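PDB 4LGV: glucose-6-phosphate 1-dehydrogenase from Mycobacterium avium, which probably catalyses the NADP-dependent oxidation of glucose 6-phosphate to 6-phosphogluconolactone, the first step of the pentose phosphate pathway. Local coordinates for residues R44-R49 with R414-L419; L54-E59 with T88-D93. All blocks are in the same frame, centred on the assembly; numbering follows the deposited sequence.

Interaction 1 (R44-R49 with R414-L419); sequences RKMTFR and RPYERL
From the 414-419 side a single tyrosine makes nearly all of this contact: Tyr416 reaches out of helix 413-424 and turns one face of its ring to Met46 CB while its hydroxyl meets Thr47. Helix 41-56 is the first helix of the dinucleotide-binding Rossmann domain, following strand 32-36, so a helix from the C-terminal part of the chain packs here against the coenzyme domain. Residues 44-47 form a wider pi-type turn, with Met46 in it. Met46 CB sits 3.8 Å from the centroid of the Tyr416 ring, a CH-pi contact only 9° off the ring normal. The bent methionine chain then runs back the opposite way to the tyrosine, putting Met46 SD oblique to the Tyr416 ring at 5.4 Å from its centroid, a Met-aromatic contact, and Met46 CE 3.7 Å from Tyr416 CB. With CG anti to the backbone N (chi1 -174°), the Tyr416 ring projects toward helix 41-56. His193 meets the same ring edge-to-face, and Tyr133 and Glu135 extend the polar cluster, bonding to the Tyr416 hydroxyl and to Thr47 OG1 respectively. Between the two helices, Tyr416 OH and Thr47 OG1 lie 2.6 Å apart, hydrogen-bonding distance, with OG1 oblique to the tyrosine ring.

Interaction 2 (L54-E59 with T88-D93); sequences LERREE and TGETFD
Arg56 and Glu90 approach each other from opposite directions, and the guanidinium meets the carboxylate end-on with both terminal nitrogens on one oxygen. NH1 of Arg56 is 2.7 Å from OE2 of Glu90, and NH2 of Arg56 reaches that same OE2 at 3.0 Å. The NH1 bond is the straighter, with an N-H...O angle of 151° against 137° for NH2. The oxygen lies close to the guanidinium plane, but the two flat groups are turned 47° against each other, so this is a forked grip and not a coplanar, two-oxygen pair. Both nitrogens come from one face of the carboxylate: NH1 on the anti side, NH2 from above the plane. A bend at chi3 turns the end of the otherwise extended arginine. A water lies at the guanidinium edge too, accepting from Arg56 NH1 at 2.5 Å and donating to the carbonyl O of Thr91 at 2.6 Å. The contact joins the C-terminal end of helix 41-56, closed by a Schellman motif at Glu58, to the connection between helices 74-87 and 94-103 in the Rossmann domain. In that connection Thr88 OG1 accepts from the backbone N of Glu90, an ST turn that holds the glutamate's backbone. Further arginines pair with the other carboxylate oxygen, OE1; so surrounded, buried Glu90 is probably held firmly as the anion.

Overall arrangement
Helix 41-56 runs through both contacts: interaction 1 uses its early turns against helix 413-424, interaction 2 its last turn against the 88-93 connection, with centres 11 Å apart. Along the chain, interaction 2 is nested within the loop closed by interaction 1. Two salt bridges tie them together. Arg49 NE of the first reaches Glu90 OE1 of the second at 2.8 Å, and Arg57 NH2 of the second reaches Glu417 OE1 of the first at 2.9 Å. Thr88 also packs on the helix, its OG1 3.5 Å from Arg49 CD. Neither contact touches another subunit; a glycerol, probably from the crystallisation liquor, lies about 4 Å from the Arg56 side chain.

Interaction 1 (R44-R49 with R414-L419)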
loop_
_atom_site.group_PDB
_atom_site.type_symbol
_atom_site.label_atom_id
_atom_site.label_comp_id
_atom_site.label_asym_id
_atom_site.label_seq_id
_atom_site.Cartn_x
_atom_site.Cartn_y
_atom_site.Cartn_z
ATOM N N ARG A 44 9.564 6.483 -52.817
ATOM C CA ARG A 44 8.482 7.055 -53.557
ATOM C C ARG A 44 7.252 7.317 -52.690
ATOM O O ARG A 44 6.623 8.385 -52.810
ATOM C CB ARG A 44 8.113 6.150 -54.693
ATOM C CG ARG A 44 7.076 6.703 -55.629
ATOM C CD ARG A 44 7.012 5.885 -56.918
ATOM N NE ARG A 44 6.933 4.452 -56.636
ATOM C CZ ARG A 44 5.851 3.814 -56.156
ATOM N NH1 ARG A 44 4.709 4.472 -55.917
ATOM N NH2 ARG A 44 5.907 2.500 -55.921
ATOM N N LYS A 45 6.903 6.372 -51.809
ATOM C CA LYS A 45 5.673 6.495 -51.010
ATOM C C LYS A 45 5.898 7.522 -49.885
ATOM O O LYS A 45 5.047 8.380 -49.689
ATOM C CB LYS A 45 5.137 5.140 -50.489
ATOM N N MET A 46 7.070 7.478 -49.233
ATOM C CA MET A 46 7.320 8.195 -48.008
ATOM C C MET A 46 8.553 9.102 -48.020
ATOM O O MET A 46 8.473 10.245 -47.552
ATOM C CB MET A 46 7.483 7.197 -46.814
ATOM C CG MET A 46 6.279 6.315 -46.461
ATOM S SD MET A 46 4.762 7.131 -45.862
ATOM C CE MET A 46 5.336 8.614 -45.096
ATOM N N THR A 47 9.716 8.603 -48.427
ATOM C CA THR A 47 10.960 9.331 -48.077
ATOM C C THR A 47 11.067 10.707 -48.717
ATOM O O THR A 47 11.374 11.698 -48.054
ATOM C CB THR A 47 12.220 8.525 -48.400
ATOM O OG1 THR A 47 12.065 7.187 -47.913
ATOM C CG2 THR A 47 13.412 9.158 -47.800
ATOM N N PHE A 48 10.778 10.785 -50.012
ATOM C CA PHE A 48 10.797 12.077 -50.700
ATOM C C PHE A 48 9.863 13.122 -50.071
ATOM O O PHE A 48 10.265 14.276 -49.818
ATOM C CB PHE A 48 10.473 11.924 -52.156
ATOM C CG PHE A 48 11.613 11.407 -52.977
ATOM C CD1 PHE A 48 12.829 12.024 -52.952
ATOM C CD2 PHE A 48 11.431 10.325 -53.832
ATOM C CE1 PHE A 48 13.856 11.560 -53.712
ATOM C CE2 PHE A 48 12.480 9.854 -54.616
ATOM C CZ PHE A 48 13.695 10.471 -54.545
ATOM N N ARG A 49 8.638 12.724 -49.799
ATOM C CA ARG A 49 7.694 13.592 -49.082
ATOM C C ARG A 49 8.210 14.049 -47.707
ATOM O O ARG A 49 8.122 15.225 -47.348
ATOM C CB ARG A 49 6.370 12.854 -48.905
ATOM C CG ARG A 49 5.239 13.769 -48.480
ATOM C CD ARG A 49 4.092 12.979 -47.883
ATOM N NE ARG A 49 3.059 13.879 -47.467
ATOM C CZ ARG A 49 1.833 13.519 -47.099
ATOM N NH1 ARG A 49 1.477 12.230 -47.056
ATOM N NH2 ARG A 49 0.970 14.461 -46.728
ATOM N N ARG A 414 3.724 11.559 -40.650
ATOM C CA ARG A 414 4.229 12.224 -39.444
ATOM C C ARG A 414 5.168 11.344 -38.653
ATOM O O ARG A 414 6.275 11.755 -38.329
ATOM C CB ARG A 414 3.056 12.667 -38.591
ATOM C CG ARG A 414 2.277 13.850 -39.164
ATOM C CD ARG A 414 1.111 14.208 -38.238
ATOM N NE ARG A 414 0.226 15.196 -38.837
ATOM C CZ ARG A 414 -0.727 15.880 -38.197
ATOM N NH1 ARG A 414 -0.957 15.732 -36.879
ATOM N NH2 ARG A 414 -1.442 16.751 -38.887
ATOM N N PRO A 415 4.770 10.111 -38.427
ATOM C CA PRO A 415 5.708 9.200 -37.810
ATOM C C PRO A 415 6.963 8.994 -38.583
ATOM O O PRO A 415 8.054 8.920 -38.004
ATOM C CB PRO A 415 4.941 7.874 -37.725
ATOM C CG PRO A 415 3.566 8.133 -38.285
ATOM C CD PRO A 415 3.389 9.599 -38.390
ATOM N N TYR A 416 6.820 8.878 -39.878
ATOM C CA TYR A 416 7.964 8.617 -40.702
ATOM C C TYR A 416 8.978 9.765 -40.676
ATOM O O TYR A 416 10.164 9.546 -40.427
ATOM C CB TYR A 416 7.492 8.322 -42.109
ATOM C CG TYR A 416 8.613 7.911 -42.966
ATOM C CD1 TYR A 416 9.091 6.607 -42.951
ATOM C CD2 TYR A 416 9.252 8.841 -43.741
ATOM C CE1 TYR A 416 10.179 6.231 -43.704
ATOM C CE2 TYR A 416 10.343 8.483 -44.527
ATOM C CZ TYR A 416 10.807 7.170 -44.508
ATOM O OH TYR A 416 11.855 6.822 -45.319
ATOM N N GLU A 417 8.531 10.991 -40.846
ATOM C CA GLU A 417 9.443 12.148 -40.734
ATOM C C GLU A 417 10.048 12.314 -39.334
ATOM O O GLU A 417 11.205 12.721 -39.180
ATOM C CB GLU A 417 8.740 13.446 -41.170
ATOM C CG GLU A 417 7.587 13.886 -40.292
ATOM C CD GLU A 417 6.745 15.014 -40.894
ATOM O OE1 GLU A 417 7.124 15.471 -41.947
ATOM O OE2 GLU A 417 5.713 15.439 -40.318
ATOM N N ARG A 418 9.261 12.038 -38.298
ATOM C CA ARG A 418 9.776 12.088 -36.934
ATOM C C ARG A 418 10.957 11.116 -36.754
ATOM O O ARG A 418 11.956 11.447 -36.144
ATOM C CB ARG A 418 8.641 11.723 -35.984
ATOM C CG ARG A 418 8.981 11.765 -34.522
ATOM C CD ARG A 418 7.802 11.289 -33.709
ATOM N NE ARG A 418 8.109 11.367 -32.298
ATOM C CZ ARG A 418 7.600 10.592 -31.340
ATOM N NH1 ARG A 418 6.756 9.589 -31.626
ATOM N NH2 ARG A 418 7.927 10.826 -30.093
ATOM N N LEU A 419 10.836 9.899 -37.273
ATOM C CA LEU A 419 11.915 8.908 -37.157
ATOM C C LEU A 419 13.158 9.314 -37.914
ATOM O O LEU A 419 14.273 9.137 -37.416
ATOM C CB LEU A 419 11.469 7.543 -37.682
ATOM C CG LEU A 419 10.539 6.801 -36.763
ATOM C CD1 LEU A 419 9.954 5.597 -37.461
ATOM C CD2 LEU A 419 11.231 6.353 -35.499
#

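Interaction 2 (L54-E59 with T88-D93)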
loop_
_atom_site.group_PDB
_atom_site.type_symbol
_atom_site.label_atom_id
_atom_site.label_comp_id
_atom_site.label_asym_id
_atom_site.label_seq_id
_atom_site.Cartn_x
_atom_site.Cartn_y
_atom_site.Cartn_z
ATOM N N LEU A 54 10.509 18.302 -44.230
ATOM C CA LEU A 54 11.569 18.775 -43.345
ATOM C C LEU A 54 12.168 20.042 -43.945
ATOM O O LEU A 54 12.450 20.999 -43.221
ATOM C CB LEU A 54 12.616 17.702 -43.119
ATOM C CG LEU A 54 12.210 16.485 -42.265
ATOM C CD1 LEU A 54 13.198 15.335 -42.463
ATOM C CD2 LEU A 54 12.148 16.835 -40.804
ATOM N N GLU A 55 12.316 20.072 -45.272
ATOM C CA GLU A 55 12.787 21.277 -45.959
ATOM C C GLU A 55 11.848 22.441 -45.775
ATOM O O GLU A 55 12.279 23.549 -45.479
ATOM C CB GLU A 55 12.952 21.015 -47.449
ATOM C CG GLU A 55 13.556 22.168 -48.223
ATOM C CD GLU A 55 14.994 22.357 -47.866
ATOM O OE1 GLU A 55 15.819 21.501 -48.237
ATOM O OE2 GLU A 55 15.304 23.338 -47.186
ATOM N N ARG A 56 10.561 22.208 -45.948
ATOM C CA ARG A 56 9.598 23.250 -45.668
ATOM C C ARG A 56 9.701 23.832 -44.257
ATOM O O ARG A 56 9.543 25.016 -44.076
ATOM C CB ARG A 56 8.153 22.765 -45.907
ATOM C CG ARG A 56 7.114 23.878 -45.686
ATOM C CD ARG A 56 5.743 23.443 -46.182
ATOM N NE ARG A 56 5.239 22.302 -45.405
ATOM C CZ ARG A 56 4.475 21.302 -45.865
ATOM N NH1 ARG A 56 4.068 21.271 -47.128
ATOM N NH2 ARG A 56 4.096 20.335 -45.025
ATOM N N ARG A 57 9.897 22.979 -43.262
ATOM C CA ARG A 57 10.056 23.411 -41.862
ATOM C C ARG A 57 11.472 23.946 -41.571
ATOM O O ARG A 57 11.797 24.245 -40.420
ATOM C CB ARG A 57 9.786 22.239 -40.917
ATOM C CG ARG A 57 8.349 21.783 -40.933
ATOM C CD ARG A 57 7.996 20.928 -39.722
ATOM N NE ARG A 57 8.602 19.612 -39.814
ATOM C CZ ARG A 57 8.078 18.563 -40.469
ATOM N NH1 ARG A 57 6.913 18.648 -41.102
ATOM N NH2 ARG A 57 8.733 17.403 -40.499
ATOM N N GLU A 58 12.300 24.031 -42.613
ATOM C CA GLU A 58 13.678 24.517 -42.521
ATOM C C GLU A 58 14.540 23.650 -41.605
ATOM O O GLU A 58 15.449 24.134 -40.990
ATOM C CB GLU A 58 13.716 25.981 -42.085
ATOM C CG GLU A 58 12.992 26.913 -43.069
ATOM C CD GLU A 58 12.876 28.354 -42.608
ATOM O OE1 GLU A 58 13.135 28.668 -41.430
ATOM O OE2 GLU A 58 12.503 29.178 -43.435
ATOM N N GLU A 59 14.271 22.355 -41.569
ATOM C CA GLU A 59 15.007 21.434 -40.724
ATOM C C GLU A 59 16.108 20.631 -41.449
ATOM O O GLU A 59 16.865 19.930 -40.799
ATOM C CB GLU A 59 14.038 20.515 -39.967
ATOM C CG GLU A 59 13.276 21.256 -38.862
ATOM C CD GLU A 59 12.118 20.448 -38.237
ATOM O OE1 GLU A 59 11.536 19.544 -38.861
ATOM O OE2 GLU A 59 11.768 20.724 -37.085
ATOM N N THR A 88 1.511 12.070 -53.403
ATOM C CA THR A 88 1.014 11.870 -52.029
ATOM C C THR A 88 -0.116 12.820 -51.621
ATOM O O THR A 88 -0.780 12.580 -50.615
ATOM C CB THR A 88 2.108 12.073 -50.974
ATOM O OG1 THR A 88 2.470 13.476 -50.923
ATOM C CG2 THR A 88 3.323 11.180 -51.283
ATOM N N GLY A 89 -0.333 13.892 -52.380
ATOM C CA GLY A 89 -1.354 14.908 -52.013
ATOM C C GLY A 89 -0.779 16.067 -51.186
ATOM O O GLY A 89 -1.469 17.012 -50.878
ATOM N N GLU A 90 0.504 15.988 -50.845
ATOM C CA GLU A 90 1.211 17.093 -50.189
ATOM C C GLU A 90 1.111 18.403 -51.002
ATOM O O GLU A 90 1.257 18.399 -52.239
ATOM C CB GLU A 90 2.699 16.687 -50.022
ATOM C CG GLU A 90 3.548 17.644 -49.207
ATOM C CD GLU A 90 3.098 17.690 -47.768
ATOM O OE1 GLU A 90 2.949 16.626 -47.139
ATOM O OE2 GLU A 90 2.883 18.801 -47.293
ATOM N N THR A 91 0.831 19.512 -50.319
ATOM C CA THR A 91 0.859 20.835 -50.947
ATOM C C THR A 91 2.280 21.093 -51.488
ATOM O O THR A 91 3.255 21.038 -50.742
ATOM C CB THR A 91 0.499 21.932 -49.939
ATOM O OG1 THR A 91 -0.862 21.763 -49.495
ATOM C CG2 THR A 91 0.619 23.335 -50.581
ATOM N N PHE A 92 2.378 21.367 -52.779
ATOM C CA PHE A 92 3.670 21.494 -53.477
ATOM C C PHE A 92 4.043 22.965 -53.684
ATOM O O PHE A 92 3.281 23.747 -54.279
ATOM C CB PHE A 92 3.635 20.783 -54.839
ATOM C CG PHE A 92 4.994 20.649 -55.472
ATOM C CD1 PHE A 92 5.797 19.581 -55.165
ATOM C CD2 PHE A 92 5.473 21.604 -56.338
ATOM C CE1 PHE A 92 7.041 19.449 -55.724
ATOM C CE2 PHE A 92 6.725 21.493 -56.923
ATOM C CZ PHE A 92 7.514 20.417 -56.608
ATOM N N ASP A 93 5.188 23.340 -53.141
ATOM C CA ASP A 93 5.755 24.691 -53.281
ATOM C C ASP A 93 7.113 24.524 -53.961
ATOM O O ASP A 93 8.001 23.859 -53.451
ATOM C CB ASP A 93 5.859 25.312 -51.891
ATOM C CG ASP A 93 6.571 26.634 -51.860
ATOM O OD1 ASP A 93 7.339 26.974 -52.790
ATOM O OD2 ASP A 93 6.302 27.411 -50.897
HETATM O O HOH W 1 4.179 22.821 -49.116
#